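Local coordinates for adhesion G-protein coupled receptor G6 (Danio rerio, PDB 6V55) that is a calcium-binding adhesion receptor of the cell surface that probably signals through G proteins and is linked to myelination, at residues 198-212 / 223-235. Numbering follows the deposited sequence.
Sequences FLTSSDITATMKPLC and GVYFEGHYFSSIC. Unlike the reference sequence in segment 198-212: Phe198 (reference Leu). Unlike the reference sequence in segment 223-235: Glu227 (reference Gly).
Phe198 turns its CG anti to its own carbonyl carbon (chi1 -44°), and Phe231 does likewise (chi1 -60°); with these torsions the two side chains run antiparallel. The ring planes lie 9° apart but are offset, and CB of Phe231 stands over the Phe198 face, 3.4 Å from the centroid, a CH-pi contact. At the edge of the Phe198 ring lie Val224 CG2 and Ser233 CB. The Phe226 ring is met edge-on by Leu199 CB, 3.5 Å from CD1, and by Lys209 CD at CE2. Beyond it Lys209 NZ joins two carboxylates: it reaches Asp203 OD2 on the syn lone pair at 2.8 Å and Glu227 OE1 on the anti side, a little out of the carboxylate plane, also at 2.8 Å. The lysine probably offsets the repulsion between Asp203 OD2 and Glu227 OE1, 3.3 Å apart. Paired bonds, Cys212 N to Tyr225 O at 3.0 Å and Tyr225 N to Cys212 O at 2.9 Å, fix the antiparallel register. All this belongs to the pentraxin-family, concanavalin-like domain, where the 198-208 loop lies against the hairpin of strands 221-226 and 229-234; strand 145-154 flanks 209-216 on its other side, and helix 282-286 touches Cys212 and Tyr225.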
loop_
_atom_site.group_PDB
_atom_site.type_symbol
_atom_site.label_atom_id
_atom_site.label_comp_id
_atom_site.label_asym_id
_atom_site.label_seq_id
_atom_site.Cartn_x
_atom_site.Cartn_y
_atom_site.Cartn_z
ATOM N N PHE A 198 -32.828 19.999 -44.639
ATOM C CA PHE A 198 -32.751 18.913 -43.670
ATOM C C PHE A 198 -32.151 19.336 -42.334
ATOM O O PHE A 198 -32.214 18.550 -41.380
ATOM C CB PHE A 198 -31.931 17.730 -44.225
ATOM C CG PHE A 198 -32.250 17.348 -45.662
ATOM C CD1 PHE A 198 -33.566 17.217 -46.117
ATOM C CD2 PHE A 198 -31.215 17.061 -46.548
ATOM C CE1 PHE A 198 -33.828 16.867 -47.425
ATOM C CE2 PHE A 198 -31.481 16.692 -47.859
ATOM C CZ PHE A 198 -32.784 16.601 -48.288
ATOM N N LEU A 199 -31.575 20.542 -42.255
ATOM C CA LEU A 199 -31.030 21.149 -41.042
ATOM C C LEU A 199 -30.755 22.616 -41.343
ATOM O O LEU A 199 -30.423 22.958 -42.476
ATOM C CB LEU A 199 -29.724 20.494 -40.570
ATOM C CG LEU A 199 -28.351 20.721 -41.206
ATOM C CD1 LEU A 199 -27.631 21.989 -40.689
ATOM C CD2 LEU A 199 -27.511 19.490 -41.018
ATOM N N THR A 200 -30.840 23.475 -40.321
ATOM C CA THR A 200 -30.310 24.836 -40.450
ATOM C C THR A 200 -29.874 25.358 -39.085
ATOM O O THR A 200 -29.994 24.673 -38.058
ATOM C CB THR A 200 -31.310 25.818 -41.061
ATOM O OG1 THR A 200 -30.694 27.113 -41.132
ATOM C CG2 THR A 200 -32.554 25.900 -40.176
ATOM N N SER A 201 -29.397 26.620 -39.078
ATOM C CA SER A 201 -28.749 27.292 -37.948
ATOM C C SER A 201 -29.703 27.641 -36.808
ATOM O O SER A 201 -29.254 28.237 -35.827
ATOM C CB SER A 201 -28.085 28.602 -38.384
ATOM O OG SER A 201 -27.521 28.557 -39.670
ATOM N N SER A 202 -31.007 27.358 -36.925
ATOM C CA SER A 202 -31.896 27.396 -35.769
ATOM C C SER A 202 -31.644 26.217 -34.846
ATOM O O SER A 202 -32.053 26.263 -33.681
ATOM C CB SER A 202 -33.366 27.398 -36.208
ATOM O OG SER A 202 -33.626 28.389 -37.189
ATOM N N ASP A 203 -30.999 25.168 -35.348
ATOM C CA ASP A 203 -30.499 24.073 -34.522
ATOM C C ASP A 203 -29.001 24.218 -34.198
ATOM O O ASP A 203 -28.245 23.253 -34.325
ATOM C CB ASP A 203 -30.799 22.746 -35.213
ATOM C CG ASP A 203 -31.118 21.625 -34.224
ATOM O OD1 ASP A 203 -30.320 21.402 -33.286
ATOM O OD2 ASP A 203 -32.173 20.964 -34.393
ATOM N N ILE A 204 -28.528 25.401 -33.770
ATOM C CA ILE A 204 -27.219 25.465 -33.120
ATOM C C ILE A 204 -27.465 25.684 -31.624
ATOM O O ILE A 204 -26.883 26.568 -30.979
ATOM C CB ILE A 204 -26.228 26.482 -33.765
ATOM C CG1 ILE A 204 -26.663 27.942 -33.862
ATOM C CG2 ILE A 204 -25.885 26.062 -35.186
ATOM C CD1 ILE A 204 -25.500 28.858 -34.210
ATOM N N THR A 205 -28.306 24.808 -31.058
ATOM C CA THR A 205 -28.555 24.681 -29.620
ATOM C C THR A 205 -27.276 24.378 -28.830
ATOM O O THR A 205 -26.286 23.887 -29.368
ATOM C CB THR A 205 -29.568 23.558 -29.360
ATOM O OG1 THR A 205 -29.561 23.201 -27.970
ATOM C CG2 THR A 205 -29.248 22.317 -30.217
ATOM N N ALA A 206 -27.311 24.678 -27.524
ATOM C CA ALA A 206 -26.188 24.348 -26.660
ATOM C C ALA A 206 -26.269 22.931 -26.112
ATOM O O ALA A 206 -25.371 22.525 -25.359
ATOM C CB ALA A 206 -26.094 25.343 -25.511
ATOM N N THR A 207 -27.331 22.195 -26.446
ATOM C CA THR A 207 -27.353 20.748 -26.277
ATOM C C THR A 207 -26.677 20.098 -27.485
ATOM O O THR A 207 -26.934 20.480 -28.636
ATOM C CB THR A 207 -28.789 20.238 -26.130
ATOM O OG1 THR A 207 -29.472 21.032 -25.161
ATOM C CG2 THR A 207 -28.818 18.752 -25.684
ATOM N N MET A 208 -25.798 19.134 -27.220
ATOM C CA MET A 208 -25.146 18.435 -28.310
ATOM C C MET A 208 -26.111 17.494 -29.008
ATOM O O MET A 208 -26.959 16.854 -28.376
ATOM C CB MET A 208 -23.959 17.635 -27.817
ATOM C CG MET A 208 -22.856 18.466 -27.291
ATOM S SD MET A 208 -21.366 17.554 -27.594
ATOM C CE MET A 208 -20.546 18.673 -28.687
ATOM N N LYS A 209 -25.952 17.387 -30.327
ATOM C CA LYS A 209 -26.734 16.442 -31.083
ATOM C C LYS A 209 -25.848 15.920 -32.205
ATOM O O LYS A 209 -25.044 16.687 -32.769
ATOM C CB LYS A 209 -28.020 17.063 -31.647
ATOM C CG LYS A 209 -29.302 16.539 -30.996
ATOM C CD LYS A 209 -30.538 16.991 -31.770
ATOM C CE LYS A 209 -30.697 18.512 -31.727
ATOM N NZ LYS A 209 -31.959 18.979 -32.390
ATOM N N PRO A 210 -25.925 14.620 -32.507
ATOM C CA PRO A 210 -25.137 14.064 -33.610
ATOM C C PRO A 210 -25.697 14.430 -34.981
ATOM O O PRO A 210 -26.900 14.640 -35.164
ATOM C CB PRO A 210 -25.208 12.547 -33.363
ATOM C CG PRO A 210 -26.474 12.338 -32.593
ATOM C CD PRO A 210 -26.640 13.568 -31.751
ATOM N N LEU A 211 -24.781 14.511 -35.948
ATOM C CA LEU A 211 -25.066 14.931 -37.316
ATOM C C LEU A 211 -24.070 14.257 -38.250
ATOM O O LEU A 211 -22.858 14.405 -38.066
ATOM C CB LEU A 211 -24.966 16.457 -37.465
ATOM C CG LEU A 211 -24.992 16.947 -38.922
ATOM C CD1 LEU A 211 -26.329 16.604 -39.594
ATOM C CD2 LEU A 211 -24.701 18.447 -39.032
ATOM N N CYS A 212 -24.582 13.557 -39.264
ATOM C CA CYS A 212 -23.765 12.870 -40.256
ATOM C C CYS A 212 -24.009 13.466 -41.630
ATOM O O CYS A 212 -25.151 13.757 -41.995
ATOM C CB CYS A 212 -24.072 11.385 -40.320
ATOM S SG CYS A 212 -24.392 10.675 -38.715
ATOM N N GLY A 223 -26.068 12.913 -48.460
ATOM C CA GLY A 223 -26.931 12.313 -47.457
ATOM C C GLY A 223 -26.773 13.101 -46.149
ATOM O O GLY A 223 -25.701 13.626 -45.883
ATOM N N VAL A 224 -27.870 13.219 -45.412
ATOM C CA VAL A 224 -27.877 13.887 -44.110
ATOM C C VAL A 224 -28.554 12.949 -43.116
ATOM O O VAL A 224 -29.659 12.457 -43.379
ATOM C CB VAL A 224 -28.604 15.245 -44.156
ATOM C CG1 VAL A 224 -28.706 15.856 -42.771
ATOM C CG2 VAL A 224 -27.877 16.219 -45.055
ATOM N N TYR A 225 -27.889 12.683 -41.994
ATOM C CA TYR A 225 -28.499 11.994 -40.864
ATOM C C TYR A 225 -28.583 12.968 -39.688
ATOM O O TYR A 225 -27.554 13.457 -39.205
ATOM C CB TYR A 225 -27.702 10.740 -40.513
ATOM C CG TYR A 225 -28.452 9.707 -39.715
ATOM C CD1 TYR A 225 -28.569 9.828 -38.323
ATOM C CD2 TYR A 225 -29.030 8.600 -40.343
ATOM C CE1 TYR A 225 -29.252 8.887 -37.577
ATOM C CE2 TYR A 225 -29.712 7.640 -39.605
ATOM C CZ TYR A 225 -29.819 7.793 -38.221
ATOM O OH TYR A 225 -30.494 6.860 -37.465
ATOM N N PHE A 226 -29.812 13.243 -39.236
ATOM C CA PHE A 226 -30.102 14.194 -38.167
ATOM C C PHE A 226 -31.457 13.817 -37.583
ATOM O O PHE A 226 -32.422 13.647 -38.338
ATOM C CB PHE A 226 -30.138 15.618 -38.708
ATOM C CG PHE A 226 -30.038 16.711 -37.666
ATOM C CD1 PHE A 226 -30.124 18.013 -38.088
ATOM C CD2 PHE A 226 -29.820 16.485 -36.302
ATOM C CE1 PHE A 226 -30.031 19.079 -37.223
ATOM C CE2 PHE A 226 -29.707 17.543 -35.404
ATOM C CZ PHE A 226 -29.817 18.874 -35.887
ATOM N N GLU A 227 -31.506 13.700 -36.244
ATOM C CA GLU A 227 -32.713 13.436 -35.453
ATOM C C GLU A 227 -33.396 12.122 -35.853
ATOM O O GLU A 227 -34.623 12.055 -35.937
ATOM C CB GLU A 227 -33.684 14.625 -35.520
ATOM C CG GLU A 227 -33.237 15.798 -34.632
ATOM C CD GLU A 227 -34.219 16.966 -34.615
ATOM O OE1 GLU A 227 -33.806 18.089 -34.228
ATOM O OE2 GLU A 227 -35.396 16.756 -34.994
ATOM N N GLY A 228 -32.602 11.070 -36.109
ATOM C CA GLY A 228 -33.125 9.739 -36.378
ATOM C C GLY A 228 -33.540 9.471 -37.809
ATOM O O GLY A 228 -33.704 8.296 -38.184
ATOM N N HIS A 229 -33.698 10.509 -38.626
ATOM C CA HIS A 229 -34.227 10.393 -39.975
ATOM C C HIS A 229 -33.114 10.569 -41.001
ATOM O O HIS A 229 -32.196 11.374 -40.815
ATOM C CB HIS A 229 -35.318 11.436 -40.207
ATOM C CG HIS A 229 -36.344 11.496 -39.119
ATOM N ND1 HIS A 229 -36.666 12.668 -38.464
ATOM C CD2 HIS A 229 -37.130 10.536 -38.576
ATOM C CE1 HIS A 229 -37.606 12.428 -37.567
ATOM N NE2 HIS A 229 -37.906 11.142 -37.615
ATOM N N TYR A 230 -33.207 9.821 -42.086
ATOM C CA TYR A 230 -32.235 9.895 -43.160
ATOM C C TYR A 230 -32.819 10.681 -44.324
ATOM O O TYR A 230 -33.974 10.484 -44.708
ATOM C CB TYR A 230 -31.828 8.490 -43.607
ATOM C CG TYR A 230 -30.923 8.449 -44.818
ATOM C CD1 TYR A 230 -29.584 8.852 -44.739
ATOM C CD2 TYR A 230 -31.412 8.013 -46.048
ATOM C CE1 TYR A 230 -28.756 8.806 -45.866
ATOM C CE2 TYR A 230 -30.601 7.957 -47.167
ATOM C CZ TYR A 230 -29.281 8.354 -47.078
ATOM O OH TYR A 230 -28.512 8.291 -48.221
ATOM N N PHE A 231 -32.005 11.560 -44.885
ATOM C CA PHE A 231 -32.410 12.419 -45.978
ATOM C C PHE A 231 -31.418 12.287 -47.117
ATOM O O PHE A 231 -30.262 11.909 -46.909
ATOM C CB PHE A 231 -32.481 13.844 -45.529
ATOM C CG PHE A 231 -33.447 14.065 -44.420
ATOM C CD1 PHE A 231 -33.003 14.193 -43.109
ATOM C CD2 PHE A 231 -34.807 14.134 -44.681
ATOM C CE1 PHE A 231 -33.908 14.399 -42.071
ATOM C CE2 PHE A 231 -35.720 14.338 -43.652
ATOM C CZ PHE A 231 -35.273 14.470 -42.350
ATOM N N SER A 232 -31.883 12.604 -48.324
ATOM C CA SER A 232 -31.061 12.499 -49.513
ATOM C C SER A 232 -31.351 13.677 -50.426
ATOM O O SER A 232 -32.471 14.186 -50.469
ATOM C CB SER A 232 -31.324 11.184 -50.231
ATOM O OG SER A 232 -30.547 10.179 -49.631
ATOM N N SER A 233 -30.328 14.106 -51.152
ATOM C CA SER A 233 -30.452 15.204 -52.097
ATOM C C SER A 233 -29.354 15.004 -53.132
ATOM O O SER A 233 -28.304 14.435 -52.827
ATOM C CB SER A 233 -30.349 16.562 -51.383
ATOM O OG SER A 233 -29.753 17.535 -52.204
ATOM N N ILE A 234 -29.619 15.412 -54.368
ATOM C CA ILE A 234 -28.650 15.292 -55.453
ATOM C C ILE A 234 -28.016 16.652 -55.678
ATOM O O ILE A 234 -28.714 17.634 -55.949
ATOM C CB ILE A 234 -29.307 14.790 -56.743
ATOM C CG1 ILE A 234 -29.896 13.389 -56.545
ATOM C CG2 ILE A 234 -28.316 14.868 -57.903
ATOM C CD1 ILE A 234 -28.942 12.243 -56.757
ATOM N N CYS A 235 -26.698 16.719 -55.572
ATOM C CA CYS A 235 -25.951 17.930 -55.896
ATOM C C CYS A 235 -25.189 17.627 -57.176
ATOM O O CYS A 235 -24.084 17.081 -57.132
ATOM C CB CYS A 235 -25.020 18.320 -54.775
ATOM S SG CYS A 235 -24.167 19.900 -54.991
#